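Local coordinates for hypothetical protein (Bacteroides caccae, PDB 4M8R) that is of unknown function but joins an N-terminal Ig-like domain to a WD40-like beta-propeller domain in a four-chain assembly, at residues K10-N15 and I92-A97; P114-L119 and Y133-V138; N195-V200 and A208-R213. One frame throughout, in Å; residues are numbered along the deposited sequence.

Following the chain from its N terminus, interaction 1 comes first: 10-15, ahead of strand 16-18, packs on the end of strand 88-96 and closes a 76-residue loop within the Ig-like domain. Interaction 2 follows where the chain enters the propeller, 114-119 meeting 133-138 at the open end of the first hairpin there. Interaction 3 closes the short hairpin of strands 196-201 and 208-212. The three are in series, with none nesting or crossing. Interaction 1 lies about 43 Å from interaction 2 and about 42 Å from interaction 3, centre to centre. Interactions 2 and 3 lie on opposite sides of the chain's centre, with nearest atoms about 15 Å apart.

Interaction 1: residues K10-N15 and I92-A97; sequences KILVTN and IFLNRA
Arg96, the last residue of strand 88-96, reaches across to the N-terminal segment and gives one N-H to the main chain of Leu12: NH2 lies 2.6 Å from Leu12 O. The bond is bent at the hydrogen (141°), and the donor comes in from the flank of the carbonyl, with a C=O...N angle of 110° and some tilt from the carbonyl plane. On the arginine side, the oxygen sits at the guanidinium edge, close to its plane. The side chain leaves with CG anti to the backbone N, then bends at chi2 (130°) and again at chi3, a path that carries the guanidinium along Leu12 instead of straight out from the strand. Leu12 runs the opposite way. Its CG stands 4.2 Å above the guanidinium plane, displaced from its centre, and its CB lies 3.5 Å from Arg96 NH2, while CD1 passes on to Leu94 O at 3.8 Å and also meets the CB of Arg96. One leucine thus offers its carbonyl to the edge of the arginine and its hydrocarbon to a face. Beside this pair Val13 and Leu94 meet tip to tip. The CD2 branch of Leu94 fits against both methyls of Val13, 3.7 Å from CG1 and 3.8 Å from CG2, and it also lies 4.0 Å from Leu12 CB. Phe38 touches both Val13 and Leu94, and Met101 of strand 99-108 adds to the cover over Val13. The other amino group of Arg96, NH1, makes a salt bridge to Asp42. Held by a carboxylate and a main-chain oxygen, the guanidinium is likely to be fixed in rotation, and the N-terminal segment is joined to the Ig-like sheet by one side-chain-to-main-chain hydrogen bond and a small apolar patch beside it.

Interaction 2: residues P114-L119 and Y133-V138; sequences PKDFRL and YAEETV
The open end of the hairpin formed by strands 118-123 and 128-133 is held by one antiparallel hydrogen-bonded pair, Leu119 with Tyr133. This hairpin belongs to the propeller sheet that includes the C-terminal strand 419-422, consistent with the closure of a beta-propeller ring by the two ends of its chain. Leu119 N is 2.9 Å from Tyr133 O, Tyr133 N is 3.1 Å from Leu119 O, and Leu119 CB packs on Tyr133 CB at 3.9 Å. Beyond the pair, the loop after Tyr133 curls back over Arg118. The extended side chain of Arg118 runs past Ala134 CB, and Val138 CG1 rests 3.8 Å above the centre of the guanidinium. At the edge, NE points straight at Asp116 OD2 (3.0 Å, 179°) on the syn side of the carboxylate, though tilted out of its plane, forming a salt bridge; the second bond, NH2 to OD1, is weak. Losing this guanidinium to an alanine would probably leave the Asp116 carboxylate without its mate and Val138 without the flat surface it rests on. Glu135 is bridged to Arg375 of the third subunit and has Glu135 of that subunit close by, so the arginines probably offset a cluster of acids.

Interaction 3: residues N195-V200 and A208-R213; sequences NTLALV and AAIQQR. With PO4 (phosphate ion), chain D; PO4 (phosphate ion), chain C.
Leu197 and Ala198 both lie opposite the single residue Ile210, so strand 196-201 carries a beta bulge at which its direction turns. Leu197 N bonds to Ile210 O at 2.9 Å, whereas Ile210 N returns its bond one residue further on, to Ala198 O at 3.1 Å. Leu197 CD1 crosses over Ile210 CG2 at 3.8 Å, and the other branch of Ile210 takes CD1 toward Val200 CG2. On the opposite face Thr196 and Gln211, a non-hydrogen-bonded pair, lie side by side. Gln211 NE2 gives Thr196 OG1 a nearly straight bond of 3.0 Å (174°) in its own amide plane. Thr196 OG1 is also bonded to Gln174 O, and Gln211 NE2 to Ser190 OG, which links the pair to its surroundings. The segments form an antiparallel beta hairpin of the WD40-like propeller, paired again at Val200 and Ala208, where N-H to O bonds run in both directions. At the other end Gln212 N bonds to Asn195 O (3.0 Å), and a water bridges Asn195 N and Gln212 OE1. Gln212 centres an inverse gamma turn, after which extended Arg213 offers one guanidinium edge to each of two phosphate ions, probably from the crystallisation liquor: NE meets O3 of the chain D ion at 2.8 Å and NH2 its O2, while NH1 and NH2 share O3 of the chain C ion. Arg49, Arg89 and Lys105 of the second subunit also bind these phosphates.

Interaction 1: residues K10-N15 and I92-A97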
# COMPACT_ATOMS: atom_id res chain seq x y z
N LYS A 10 39.89 2.72 -21.49
CA LYS A 10 39.10 3.92 -21.91
C LYS A 10 38.81 4.85 -20.72
O LYS A 10 37.74 4.78 -20.11
CB LYS A 10 37.80 3.51 -22.61
CG LYS A 10 37.86 3.52 -24.13
CD LYS A 10 38.31 2.19 -24.71
CE LYS A 10 38.21 2.20 -26.23
NZ LYS A 10 38.29 0.83 -26.80
N ILE A 11 39.78 5.70 -20.40
CA ILE A 11 39.58 6.81 -19.46
C ILE A 11 38.96 7.96 -20.26
O ILE A 11 39.54 8.39 -21.26
CB ILE A 11 40.91 7.29 -18.84
CG1 ILE A 11 41.62 6.14 -18.11
CG2 ILE A 11 40.66 8.45 -17.88
CD1 ILE A 11 43.10 6.37 -17.91
N LEU A 12 37.81 8.45 -19.83
CA LEU A 12 37.06 9.42 -20.62
C LEU A 12 37.73 10.80 -20.64
O LEU A 12 37.86 11.42 -21.70
CB LEU A 12 35.63 9.56 -20.10
CG LEU A 12 34.78 8.28 -20.09
CD1 LEU A 12 33.36 8.59 -19.66
CD2 LEU A 12 34.78 7.59 -21.45
N VAL A 13 38.14 11.27 -19.47
CA VAL A 13 38.75 12.59 -19.33
C VAL A 13 39.87 12.55 -18.30
O VAL A 13 39.80 11.80 -17.33
CB VAL A 13 37.72 13.67 -18.94
CG1 VAL A 13 36.77 13.97 -20.09
CG2 VAL A 13 36.93 13.27 -17.70
N THR A 14 40.89 13.36 -18.53
CA THR A 14 42.06 13.40 -17.66
C THR A 14 42.08 14.70 -16.86
O THR A 14 41.44 15.68 -17.25
CB THR A 14 43.33 13.31 -18.51
OG1 THR A 14 43.20 14.17 -19.65
CG2 THR A 14 43.54 11.87 -18.99
N ASN A 15 42.82 14.69 -15.75
CA ASN A 15 42.92 15.84 -14.85
C ASN A 15 41.55 16.41 -14.51
O ASN A 15 41.36 17.63 -14.47
CB ASN A 15 43.78 16.93 -15.48
CG ASN A 15 45.10 16.41 -15.97
OD1 ASN A 15 45.38 16.42 -17.17
ND2 ASN A 15 45.92 15.92 -15.05
N ILE A 92 28.69 12.27 -8.87
CA ILE A 92 28.53 12.88 -10.19
C ILE A 92 29.37 12.11 -11.20
O ILE A 92 30.58 11.97 -11.03
CB ILE A 92 28.97 14.35 -10.14
CG1 ILE A 92 28.13 15.11 -9.11
CG2 ILE A 92 28.82 15.01 -11.51
CD1 ILE A 92 28.65 16.49 -8.79
N PHE A 93 28.71 11.62 -12.25
CA PHE A 93 29.35 10.79 -13.27
C PHE A 93 29.33 11.45 -14.64
O PHE A 93 28.31 11.99 -15.06
CB PHE A 93 28.62 9.45 -13.39
CG PHE A 93 28.66 8.61 -12.15
CD1 PHE A 93 29.71 7.73 -11.94
CD2 PHE A 93 27.65 8.69 -11.21
CE1 PHE A 93 29.74 6.94 -10.80
CE2 PHE A 93 27.68 7.91 -10.07
CZ PHE A 93 28.73 7.03 -9.86
N LEU A 94 30.45 11.36 -15.35
CA LEU A 94 30.47 11.70 -16.77
C LEU A 94 29.96 10.50 -17.56
O LEU A 94 30.43 9.38 -17.36
CB LEU A 94 31.89 12.03 -17.23
CG LEU A 94 32.01 12.53 -18.67
CD1 LEU A 94 31.24 13.83 -18.86
CD2 LEU A 94 33.47 12.72 -19.05
N ASN A 95 28.99 10.73 -18.44
CA ASN A 95 28.36 9.66 -19.22
C ASN A 95 28.62 9.88 -20.71
O ASN A 95 28.05 10.79 -21.31
CB ASN A 95 26.85 9.62 -18.92
CG ASN A 95 26.14 8.48 -19.64
OD1 ASN A 95 26.76 7.63 -20.27
ND2 ASN A 95 24.81 8.47 -19.54
N ARG A 96 29.50 9.06 -21.28
CA ARG A 96 29.78 9.09 -22.71
C ARG A 96 29.22 7.83 -23.37
O ARG A 96 29.90 6.80 -23.39
CB ARG A 96 31.29 9.24 -22.97
CG ARG A 96 31.69 9.20 -24.44
CD ARG A 96 32.60 10.35 -24.84
NE ARG A 96 33.99 10.17 -24.42
CZ ARG A 96 34.71 11.04 -23.71
NH1 ARG A 96 34.21 12.20 -23.30
NH2 ARG A 96 35.96 10.73 -23.41
N ALA A 97 28.00 7.93 -23.90
CA ALA A 97 27.30 6.79 -24.49
C ALA A 97 27.11 5.67 -23.46
O ALA A 97 26.42 5.86 -22.46
CB ALA A 97 28.02 6.31 -25.75

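Interaction 2: residues P114-L119 and Y133-V138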
# COMPACT_ATOMS: atom_id res chain seq x y z
N PRO A 114 7.46 21.78 0.18
CA PRO A 114 6.46 21.71 1.25
C PRO A 114 5.17 21.07 0.75
O PRO A 114 4.75 21.34 -0.37
CB PRO A 114 6.23 23.17 1.62
CG PRO A 114 6.63 23.95 0.41
CD PRO A 114 7.71 23.16 -0.25
N LYS A 115 4.55 20.22 1.57
CA LYS A 115 3.38 19.44 1.15
C LYS A 115 2.03 20.07 1.52
O LYS A 115 0.99 19.58 1.07
CB LYS A 115 3.46 18.02 1.71
CG LYS A 115 4.77 17.30 1.43
CD LYS A 115 4.74 15.86 1.94
CE LYS A 115 6.06 15.43 2.58
NZ LYS A 115 7.23 15.52 1.65
N ASP A 116 2.04 21.13 2.32
CA ASP A 116 0.80 21.81 2.69
C ASP A 116 0.18 22.53 1.49
O ASP A 116 0.89 23.15 0.70
CB ASP A 116 1.01 22.80 3.85
CG ASP A 116 1.92 23.97 3.46
OD1 ASP A 116 3.08 23.73 3.09
OD2 ASP A 116 1.46 25.14 3.55
N PHE A 117 -1.14 22.44 1.37
CA PHE A 117 -1.84 23.07 0.26
C PHE A 117 -1.91 24.58 0.44
O PHE A 117 -2.21 25.06 1.51
CB PHE A 117 -3.24 22.47 0.09
CG PHE A 117 -3.26 21.27 -0.80
CD1 PHE A 117 -3.03 20.00 -0.28
CD2 PHE A 117 -3.48 21.41 -2.16
CE1 PHE A 117 -3.03 18.89 -1.10
CE2 PHE A 117 -3.48 20.30 -2.99
CZ PHE A 117 -3.25 19.04 -2.46
N ARG A 118 -1.64 25.30 -0.65
CA ARG A 118 -1.60 26.76 -0.65
C ARG A 118 -2.42 27.28 -1.82
O ARG A 118 -2.51 26.64 -2.87
CB ARG A 118 -0.15 27.23 -0.75
CG ARG A 118 0.72 26.75 0.40
CD ARG A 118 2.18 27.13 0.26
NE ARG A 118 2.95 26.62 1.39
CZ ARG A 118 4.26 26.77 1.55
NH1 ARG A 118 4.98 27.43 0.65
NH2 ARG A 118 4.87 26.26 2.62
N LEU A 119 -3.04 28.44 -1.64
CA LEU A 119 -3.91 29.02 -2.66
C LEU A 119 -3.15 30.09 -3.44
O LEU A 119 -2.53 30.98 -2.84
CB LEU A 119 -5.15 29.62 -2.02
CG LEU A 119 -6.26 30.04 -2.97
CD1 LEU A 119 -6.89 28.84 -3.66
CD2 LEU A 119 -7.31 30.83 -2.22
N TYR A 133 -2.95 32.56 -0.16
CA TYR A 133 -3.14 31.99 1.17
C TYR A 133 -2.20 30.82 1.43
O TYR A 133 -1.99 29.96 0.57
CB TYR A 133 -4.60 31.53 1.35
CG TYR A 133 -4.82 30.75 2.63
CD1 TYR A 133 -5.11 31.40 3.82
CD2 TYR A 133 -4.72 29.36 2.65
CE1 TYR A 133 -5.30 30.69 5.00
CE2 TYR A 133 -4.91 28.64 3.82
CZ TYR A 133 -5.20 29.32 4.99
OH TYR A 133 -5.39 28.61 6.15
N ALA A 134 -1.64 30.81 2.63
CA ALA A 134 -0.94 29.65 3.17
C ALA A 134 -1.19 29.67 4.66
O ALA A 134 -1.34 30.74 5.24
CB ALA A 134 0.55 29.73 2.87
N GLU A 135 -1.26 28.50 5.29
CA GLU A 135 -1.53 28.46 6.72
C GLU A 135 -0.30 28.84 7.54
O GLU A 135 0.81 28.90 7.02
CB GLU A 135 -2.12 27.12 7.15
CG GLU A 135 -1.23 25.91 6.99
CD GLU A 135 -1.96 24.63 7.35
OE1 GLU A 135 -2.36 24.49 8.53
OE2 GLU A 135 -2.14 23.78 6.45
N GLU A 136 -0.52 29.09 8.83
CA GLU A 136 0.43 29.82 9.67
C GLU A 136 1.86 29.28 9.65
O GLU A 136 2.10 28.10 9.34
CB GLU A 136 -0.09 29.91 11.11
CG GLU A 136 0.47 31.08 11.92
CD GLU A 136 -0.61 31.86 12.64
OE1 GLU A 136 -1.57 32.28 11.97
OE2 GLU A 136 -0.49 32.07 13.87
N THR A 137 2.80 30.17 9.97
CA THR A 137 4.25 29.91 9.96
C THR A 137 4.78 29.71 8.54
O THR A 137 5.73 28.96 8.33
CB THR A 137 4.68 28.72 10.87
OG1 THR A 137 4.35 27.47 10.25
CG2 THR A 137 4.02 28.81 12.24
N VAL A 138 4.17 30.40 7.56
CA VAL A 138 4.63 30.32 6.18
C VAL A 138 5.00 31.70 5.64
O VAL A 138 4.19 32.63 5.69
CB VAL A 138 3.58 29.65 5.27
CG1 VAL A 138 3.95 29.81 3.80
CG2 VAL A 138 3.44 28.17 5.62

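Interaction 3: residues N195-V200 and A208-R213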
# COMPACT_ATOMS: atom_id res chain seq x y z
N ASN A 195 -2.69 21.52 -31.15
CA ASN A 195 -3.58 22.43 -30.45
C ASN A 195 -4.36 21.69 -29.37
O ASN A 195 -4.84 20.58 -29.59
CB ASN A 195 -4.55 23.10 -31.42
CG ASN A 195 -5.37 24.21 -30.77
OD1 ASN A 195 -4.82 25.11 -30.15
ND2 ASN A 195 -6.68 24.12 -30.89
N THR A 196 -4.50 22.33 -28.22
CA THR A 196 -5.13 21.73 -27.05
C THR A 196 -6.46 22.41 -26.74
O THR A 196 -6.49 23.59 -26.39
CB THR A 196 -4.19 21.84 -25.84
OG1 THR A 196 -2.88 21.37 -26.21
CG2 THR A 196 -4.72 21.02 -24.67
N LEU A 197 -7.55 21.66 -26.86
CA LEU A 197 -8.87 22.15 -26.48
C LEU A 197 -8.98 22.48 -25.01
O LEU A 197 -9.58 23.49 -24.65
CB LEU A 197 -9.94 21.09 -26.77
CG LEU A 197 -10.47 20.92 -28.18
CD1 LEU A 197 -11.64 19.94 -28.14
CD2 LEU A 197 -10.91 22.25 -28.78
N ALA A 198 -8.43 21.62 -24.16
CA ALA A 198 -8.63 21.73 -22.71
C ALA A 198 -7.74 20.78 -21.94
O ALA A 198 -7.38 19.72 -22.43
CB ALA A 198 -10.08 21.45 -22.36
N LEU A 199 -7.37 21.18 -20.73
CA LEU A 199 -6.83 20.25 -19.76
C LEU A 199 -8.00 19.58 -19.07
O LEU A 199 -9.09 20.15 -18.99
CB LEU A 199 -5.99 20.98 -18.72
CG LEU A 199 -4.71 21.64 -19.22
CD1 LEU A 199 -3.97 22.26 -18.04
CD2 LEU A 199 -3.82 20.64 -19.94
N VAL A 200 -7.78 18.37 -18.58
CA VAL A 200 -8.82 17.62 -17.90
C VAL A 200 -8.27 17.10 -16.57
O VAL A 200 -7.27 16.39 -16.54
CB VAL A 200 -9.33 16.45 -18.75
CG1 VAL A 200 -10.53 15.79 -18.09
CG2 VAL A 200 -9.70 16.93 -20.15
N ALA A 208 -4.85 15.18 -17.84
CA ALA A 208 -5.05 14.81 -19.24
C ALA A 208 -5.22 16.05 -20.08
O ALA A 208 -5.37 17.15 -19.56
CB ALA A 208 -6.26 13.89 -19.37
N ALA A 209 -5.20 15.88 -21.39
CA ALA A 209 -5.50 16.97 -22.30
C ALA A 209 -6.14 16.44 -23.58
O ALA A 209 -5.77 15.37 -24.06
CB ALA A 209 -4.23 17.75 -22.63
N ILE A 210 -7.11 17.18 -24.10
CA ILE A 210 -7.72 16.86 -25.38
C ILE A 210 -6.96 17.65 -26.44
O ILE A 210 -6.94 18.87 -26.41
CB ILE A 210 -9.22 17.20 -25.39
CG1 ILE A 210 -9.94 16.40 -24.29
CG2 ILE A 210 -9.83 16.88 -26.74
CD1 ILE A 210 -11.33 16.90 -23.96
N GLN A 211 -6.31 16.94 -27.36
CA GLN A 211 -5.43 17.57 -28.33
C GLN A 211 -5.67 17.02 -29.73
O GLN A 211 -6.13 15.90 -29.89
CB GLN A 211 -3.97 17.33 -27.96
CG GLN A 211 -3.58 17.89 -26.61
CD GLN A 211 -2.10 17.70 -26.34
OE1 GLN A 211 -1.60 16.58 -26.30
NE2 GLN A 211 -1.39 18.81 -26.14
N GLN A 212 -5.33 17.84 -30.72
CA GLN A 212 -5.56 17.52 -32.12
C GLN A 212 -4.45 16.61 -32.66
O GLN A 212 -3.44 17.09 -33.17
CB GLN A 212 -5.65 18.80 -32.94
CG GLN A 212 -6.03 18.58 -34.39
CD GLN A 212 -6.45 19.87 -35.07
OE1 GLN A 212 -5.78 20.90 -34.95
NE2 GLN A 212 -7.58 19.83 -35.77
N ARG A 213 -4.67 15.30 -32.54
CA ARG A 213 -3.69 14.30 -32.98
C ARG A 213 -3.53 14.27 -34.50
O ARG A 213 -2.47 13.90 -35.00
CB ARG A 213 -4.10 12.91 -32.47
CG ARG A 213 -3.07 11.81 -32.69
CD ARG A 213 -3.49 10.53 -31.98
NE ARG A 213 -2.47 9.50 -32.10
CZ ARG A 213 -2.61 8.24 -31.70
NH1 ARG A 213 -3.74 7.83 -31.13
NH2 ARG A 213 -1.61 7.38 -31.85
P PO4 D . 1.42 9.43 -32.90
O1 PO4 D . 2.62 10.15 -32.33
O2 PO4 D . 1.20 8.10 -32.21
O3 PO4 D . 0.17 10.26 -32.74
O4 PO4 D . 1.70 9.18 -34.36
P PO4 C . -2.52 3.90 -31.33
O1 PO4 C . -1.11 4.01 -31.88
O2 PO4 C . -2.73 2.54 -30.71
O3 PO4 C . -2.73 4.94 -30.28
O4 PO4 C . -3.51 4.15 -32.43
O HOH W 1 -3.16 20.75 -34.09